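Local coordinates for GRAS family transcription factor containing protein, expressed (Oryza sativa Japonica Group, PDB 5HYZ) that probably acts as a plant transcription factor of the GRAS family, binding DNA and helping the plant resist abiotic stress, at residues S233-S245 with W363-R375. Sequence-based numbering, arbitrary orientation.
Sequences SPAVVTLGEYEVS and WEKRPLLTVSAWR
Arg375 turns the edge of its guanidinium group to Ala235: NE and NH2 both donate, side-on, to Ala235 O, which lies near the guanidinium plane 3.0 Å from NH2. The indole of Trp374 has Val237 O at its edge, near the ring plane and 3.5 Å from CD1, while Leu239 CB approaches the same ring obliquely. With CG beside its backbone N (chi1 -56°), Trp374 lays its indole along its own strand, where NE1 donates to Ser372 OG at 2.8 Å and the ring's rotation is held. A water bonded to Ser372 OG and to Leu239 O ties this hydroxyl to the opposing strand.

The backbones illustrate how an antiparallel strand pair is laced: paired N-H···O=C bonds join Val237 to Trp374, Leu239 to Ser372 and Glu241 to Thr370, and Thr370 N to Glu241 O is almost straight (177°). Beyond them, Glu243 N still reaches Leu368 O, though from above the carbonyl plane. The Glu243 side chain starts anti to its backbone N (chi1 -176°) and bends at chi2, bringing OE1 within 2.7 Å of Thr370 OG1, which donates to the anti side of that carboxylate oxygen; Glu243 CG rests 3.8 Å from Pro367 CB. Ser311 N binds the other carboxylate oxygen. Arg366 curls back to Glu243 O, which NH1 meets in a weak bond.

CG2 of Val236 packs against CB of Ala373. Helix 89-104 touches Val236 and, on the face bearing Ala373 and Val371, also Val371. Helix 311-320 lies over Leu239 and Trp374 on the other face. Strand 236-242 also pairs in parallel with strand 202-208, so the antiparallel C-terminal strand 366-374, in the predicted SAW region, extends the Rossmann-like sheet of the GRAS domain and links it to strand 358-363.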
loop_
_atom_site.group_PDB
_atom_site.type_symbol
_atom_site.label_atom_id
_atom_site.label_comp_id
_atom_site.label_asym_id
_atom_site.label_seq_id
_atom_site.Cartn_x
_atom_site.Cartn_y
_atom_site.Cartn_z
ATOM N N SER A 233 28.318 -15.470 -10.111
ATOM C CA SER A 233 28.179 -14.870 -11.437
ATOM C C SER A 233 26.764 -14.275 -11.649
ATOM O O SER A 233 26.083 -14.630 -12.605
ATOM C CB SER A 233 28.444 -15.877 -12.552
ATOM O OG SER A 233 29.776 -16.317 -12.480
ATOM N N PRO A 234 26.342 -13.405 -10.737
ATOM C CA PRO A 234 24.954 -12.897 -10.847
ATOM C C PRO A 234 24.716 -12.044 -12.072
ATOM O O PRO A 234 25.551 -11.249 -12.545
ATOM C CB PRO A 234 24.790 -12.089 -9.530
ATOM C CG PRO A 234 26.244 -11.737 -9.116
ATOM C CD PRO A 234 27.054 -12.894 -9.556
ATOM N N ALA A 235 23.497 -12.160 -12.591
ATOM C CA ALA A 235 23.024 -11.285 -13.637
ATOM C C ALA A 235 22.912 -9.878 -13.133
ATOM O O ALA A 235 23.037 -8.890 -13.917
ATOM C CB ALA A 235 21.643 -11.785 -14.136
ATOM N N VAL A 236 22.603 -9.741 -11.821
ATOM C CA VAL A 236 22.507 -8.429 -11.186
ATOM C C VAL A 236 22.619 -8.605 -9.659
ATOM O O VAL A 236 22.262 -9.649 -9.105
ATOM C CB VAL A 236 21.138 -7.718 -11.557
ATOM C CG1 VAL A 236 19.950 -8.434 -10.878
ATOM C CG2 VAL A 236 21.183 -6.233 -11.138
ATOM N N VAL A 237 23.102 -7.569 -8.998
ATOM C CA VAL A 237 23.152 -7.462 -7.562
ATOM C C VAL A 237 22.458 -6.177 -7.203
ATOM O O VAL A 237 22.816 -5.087 -7.724
ATOM C CB VAL A 237 24.614 -7.392 -7.050
ATOM C CG1 VAL A 237 24.616 -7.196 -5.501
ATOM C CG2 VAL A 237 25.400 -8.673 -7.432
ATOM N N THR A 238 21.443 -6.263 -6.358
ATOM C CA THR A 238 20.737 -5.068 -5.968
ATOM C C THR A 238 21.122 -4.664 -4.574
ATOM O O THR A 238 21.314 -5.509 -3.687
ATOM C CB THR A 238 19.195 -5.262 -6.049
ATOM O OG1 THR A 238 18.865 -6.534 -5.481
ATOM C CG2 THR A 238 18.793 -5.342 -7.511
ATOM N N LEU A 239 21.280 -3.351 -4.398
ATOM C CA LEU A 239 21.755 -2.808 -3.149
ATOM C C LEU A 239 20.779 -1.759 -2.663
ATOM O O LEU A 239 20.476 -0.788 -3.412
ATOM C CB LEU A 239 23.148 -2.170 -3.318
ATOM C CG LEU A 239 23.760 -1.515 -2.072
ATOM C CD1 LEU A 239 24.075 -2.589 -1.034
ATOM C CD2 LEU A 239 25.106 -0.832 -2.509
ATOM N N GLY A 240 20.282 -1.893 -1.445
ATOM C CA GLY A 240 19.460 -0.823 -0.899
ATOM C C GLY A 240 20.045 -0.404 0.431
ATOM O O GLY A 240 20.218 -1.239 1.312
ATOM N N GLU A 241 20.329 0.886 0.636
ATOM C CA GLU A 241 21.115 1.276 1.796
ATOM C C GLU A 241 20.625 2.618 2.330
ATOM O O GLU A 241 20.055 3.413 1.598
ATOM C CB GLU A 241 22.605 1.342 1.443
ATOM C CG GLU A 241 23.406 0.030 1.693
ATOM C CD GLU A 241 23.287 -0.436 3.150
ATOM O OE1 GLU A 241 23.116 0.441 4.014
ATOM O OE2 GLU A 241 23.304 -1.652 3.432
ATOM N N TYR A 242 20.838 2.841 3.614
ATOM C CA TYR A 242 20.575 4.156 4.233
ATOM C C TYR A 242 21.573 5.187 3.715
ATOM O O TYR A 242 22.784 4.922 3.656
ATOM C CB TYR A 242 20.690 4.042 5.753
ATOM C CG TYR A 242 19.723 3.028 6.360
ATOM C CD1 TYR A 242 18.362 3.274 6.373
ATOM C CD2 TYR A 242 20.191 1.833 6.913
ATOM C CE1 TYR A 242 17.446 2.361 6.948
ATOM C CE2 TYR A 242 19.299 0.908 7.494
ATOM C CZ TYR A 242 17.933 1.192 7.518
ATOM O OH TYR A 242 17.070 0.285 8.082
ATOM N N GLU A 243 21.092 6.371 3.384
ATOM C CA GLU A 243 21.955 7.328 2.709
ATOM C C GLU A 243 22.539 8.266 3.735
ATOM O O GLU A 243 22.043 9.394 3.881
ATOM C CB GLU A 243 21.129 8.093 1.642
ATOM C CG GLU A 243 21.915 9.057 0.778
ATOM C CD GLU A 243 23.017 8.375 0.029
ATOM O OE1 GLU A 243 22.768 7.309 -0.598
ATOM O OE2 GLU A 243 24.147 8.895 0.053
ATOM N N VAL A 244 23.565 7.807 4.463
ATOM C CA VAL A 244 24.123 8.703 5.518
ATOM C C VAL A 244 25.544 8.232 5.766
ATOM O O VAL A 244 25.780 7.032 5.768
ATOM C CB VAL A 244 23.251 8.710 6.816
ATOM C CG1 VAL A 244 23.179 7.315 7.432
ATOM C CG2 VAL A 244 23.825 9.765 7.818
ATOM N N SER A 245 26.493 9.182 5.875
ATOM C CA SER A 245 27.895 8.826 5.971
ATOM C C SER A 245 28.304 8.697 7.456
ATOM O O SER A 245 28.621 9.696 8.114
ATOM C CB SER A 245 28.766 9.905 5.256
ATOM O OG SER A 245 30.134 9.479 5.289
ATOM N N TRP A 363 13.268 12.894 1.706
ATOM C CA TRP A 363 12.301 13.661 2.494
ATOM C C TRP A 363 12.735 15.128 2.455
ATOM O O TRP A 363 13.883 15.417 2.794
ATOM C CB TRP A 363 12.240 13.167 3.954
ATOM C CG TRP A 363 11.281 13.994 4.765
ATOM C CD1 TRP A 363 11.608 15.087 5.540
ATOM C CD2 TRP A 363 9.844 13.821 4.895
ATOM N NE1 TRP A 363 10.476 15.590 6.138
ATOM C CE2 TRP A 363 9.385 14.834 5.778
ATOM C CE3 TRP A 363 8.915 12.895 4.392
ATOM C CZ2 TRP A 363 8.042 14.961 6.130
ATOM C CZ3 TRP A 363 7.600 13.018 4.740
ATOM C CH2 TRP A 363 7.166 14.047 5.605
ATOM N N GLU A 364 11.842 16.018 1.987
ATOM C CA GLU A 364 12.229 17.446 1.822
ATOM C C GLU A 364 13.555 17.582 1.067
ATOM O O GLU A 364 14.457 18.313 1.477
ATOM C CB GLU A 364 12.311 18.141 3.195
ATOM C CG GLU A 364 11.809 19.585 3.161
ATOM C CD GLU A 364 11.284 20.008 4.522
ATOM O OE1 GLU A 364 10.048 20.181 4.657
ATOM O OE2 GLU A 364 12.107 20.125 5.463
ATOM N N LYS A 365 13.650 16.822 -0.015
ATOM C CA LYS A 365 14.778 16.781 -0.938
ATOM C C LYS A 365 16.089 16.235 -0.385
ATOM O O LYS A 365 17.086 16.251 -1.095
ATOM C CB LYS A 365 14.993 18.179 -1.524
ATOM C CG LYS A 365 13.682 18.652 -2.177
ATOM C CD LYS A 365 13.919 19.635 -3.344
ATOM C CE LYS A 365 12.577 20.253 -3.801
ATOM N NZ LYS A 365 11.534 19.193 -4.088
ATOM N N ARG A 366 16.054 15.661 0.800
ATOM C CA ARG A 366 17.212 15.011 1.396
ATOM C C ARG A 366 17.089 13.486 1.193
ATOM O O ARG A 366 16.188 12.894 1.740
ATOM C CB ARG A 366 17.275 15.378 2.892
ATOM C CG ARG A 366 17.917 14.413 3.962
ATOM C CD ARG A 366 19.192 13.755 3.533
ATOM N NE ARG A 366 20.069 13.261 4.601
ATOM C CZ ARG A 366 21.068 12.425 4.324
ATOM N NH1 ARG A 366 21.218 12.014 3.055
ATOM N NH2 ARG A 366 21.910 11.993 5.261
ATOM N N PRO A 367 18.001 12.901 0.438
ATOM C CA PRO A 367 17.980 11.458 0.129
ATOM C C PRO A 367 18.052 10.662 1.421
ATOM O O PRO A 367 18.915 10.991 2.243
ATOM C CB PRO A 367 19.257 11.256 -0.716
ATOM C CG PRO A 367 19.606 12.598 -1.229
ATOM C CD PRO A 367 19.064 13.617 -0.292
ATOM N N LEU A 368 17.207 9.642 1.601
ATOM C CA LEU A 368 17.237 8.856 2.820
ATOM C C LEU A 368 17.522 7.396 2.566
ATOM O O LEU A 368 18.228 6.751 3.370
ATOM C CB LEU A 368 15.912 8.937 3.569
ATOM C CG LEU A 368 15.551 10.306 4.134
ATOM C CD1 LEU A 368 14.261 10.210 4.908
ATOM C CD2 LEU A 368 16.703 10.892 5.024
ATOM N N LEU A 369 16.957 6.873 1.482
ATOM C CA LEU A 369 17.093 5.373 1.225
ATOM C C LEU A 369 17.424 5.229 -0.242
ATOM O O LEU A 369 16.651 5.679 -1.100
ATOM C CB LEU A 369 15.794 4.627 1.541
ATOM C CG LEU A 369 15.995 3.124 1.814
ATOM C CD1 LEU A 369 14.686 2.557 2.297
ATOM C CD2 LEU A 369 16.389 2.379 0.592
ATOM N N THR A 370 18.568 4.653 -0.558
ATOM C CA THR A 370 19.067 4.623 -1.931
ATOM C C THR A 370 19.134 3.210 -2.491
ATOM O O THR A 370 19.605 2.294 -1.806
ATOM C CB THR A 370 20.445 5.274 -1.923
ATOM O OG1 THR A 370 20.266 6.576 -1.323
ATOM C CG2 THR A 370 21.034 5.416 -3.284
ATOM N N VAL A 371 18.728 3.034 -3.742
ATOM C CA VAL A 371 18.731 1.715 -4.358
ATOM C C VAL A 371 19.596 1.796 -5.599
ATOM O O VAL A 371 19.602 2.818 -6.310
ATOM C CB VAL A 371 17.301 1.268 -4.739
ATOM C CG1 VAL A 371 17.341 -0.069 -5.549
ATOM C CG2 VAL A 371 16.519 0.961 -3.414
ATOM N N SER A 372 20.357 0.740 -5.878
ATOM C CA SER A 372 21.188 0.682 -7.085
ATOM C C SER A 372 21.346 -0.767 -7.528
ATOM O O SER A 372 21.094 -1.697 -6.746
ATOM C CB SER A 372 22.584 1.299 -6.840
ATOM O OG SER A 372 23.150 0.753 -5.659
ATOM N N ALA A 373 21.728 -0.944 -8.772
ATOM C CA ALA A 373 21.936 -2.283 -9.348
ATOM C C ALA A 373 23.374 -2.369 -9.903
ATOM O O ALA A 373 23.899 -1.350 -10.381
ATOM C CB ALA A 373 20.922 -2.542 -10.487
ATOM N N TRP A 374 23.971 -3.563 -9.863
ATOM C CA TRP A 374 25.411 -3.768 -10.165
ATOM C C TRP A 374 25.563 -5.075 -10.887
ATOM O O TRP A 374 24.742 -5.970 -10.689
ATOM C CB TRP A 374 26.245 -3.813 -8.852
ATOM C CG TRP A 374 26.008 -2.576 -8.055
ATOM C CD1 TRP A 374 24.983 -2.337 -7.151
ATOM C CD2 TRP A 374 26.780 -1.385 -8.120
ATOM N NE1 TRP A 374 25.097 -1.053 -6.657
ATOM C CE2 TRP A 374 26.180 -0.446 -7.244
ATOM C CE3 TRP A 374 27.917 -1.003 -8.868
ATOM C CZ2 TRP A 374 26.677 0.857 -7.069
ATOM C CZ3 TRP A 374 28.420 0.355 -8.684
ATOM C CH2 TRP A 374 27.790 1.237 -7.787
ATOM N N ARG A 375 26.628 -5.261 -11.661
ATOM C CA ARG A 375 26.937 -6.637 -12.140
ATOM C C ARG A 375 28.450 -6.886 -12.369
ATOM O O ARG A 375 29.139 -5.828 -12.413
ATOM C CB ARG A 375 26.193 -6.950 -13.438
ATOM C CG ARG A 375 26.591 -6.061 -14.645
ATOM C CD ARG A 375 26.030 -6.622 -15.973
ATOM N NE ARG A 375 24.646 -7.088 -15.808
ATOM C CZ ARG A 375 23.568 -6.480 -16.325
ATOM N NH1 ARG A 375 23.723 -5.380 -17.068
ATOM N NH2 ARG A 375 22.331 -6.968 -16.101
HETATM O O HOH W 1 22.300 1.732 -3.361
#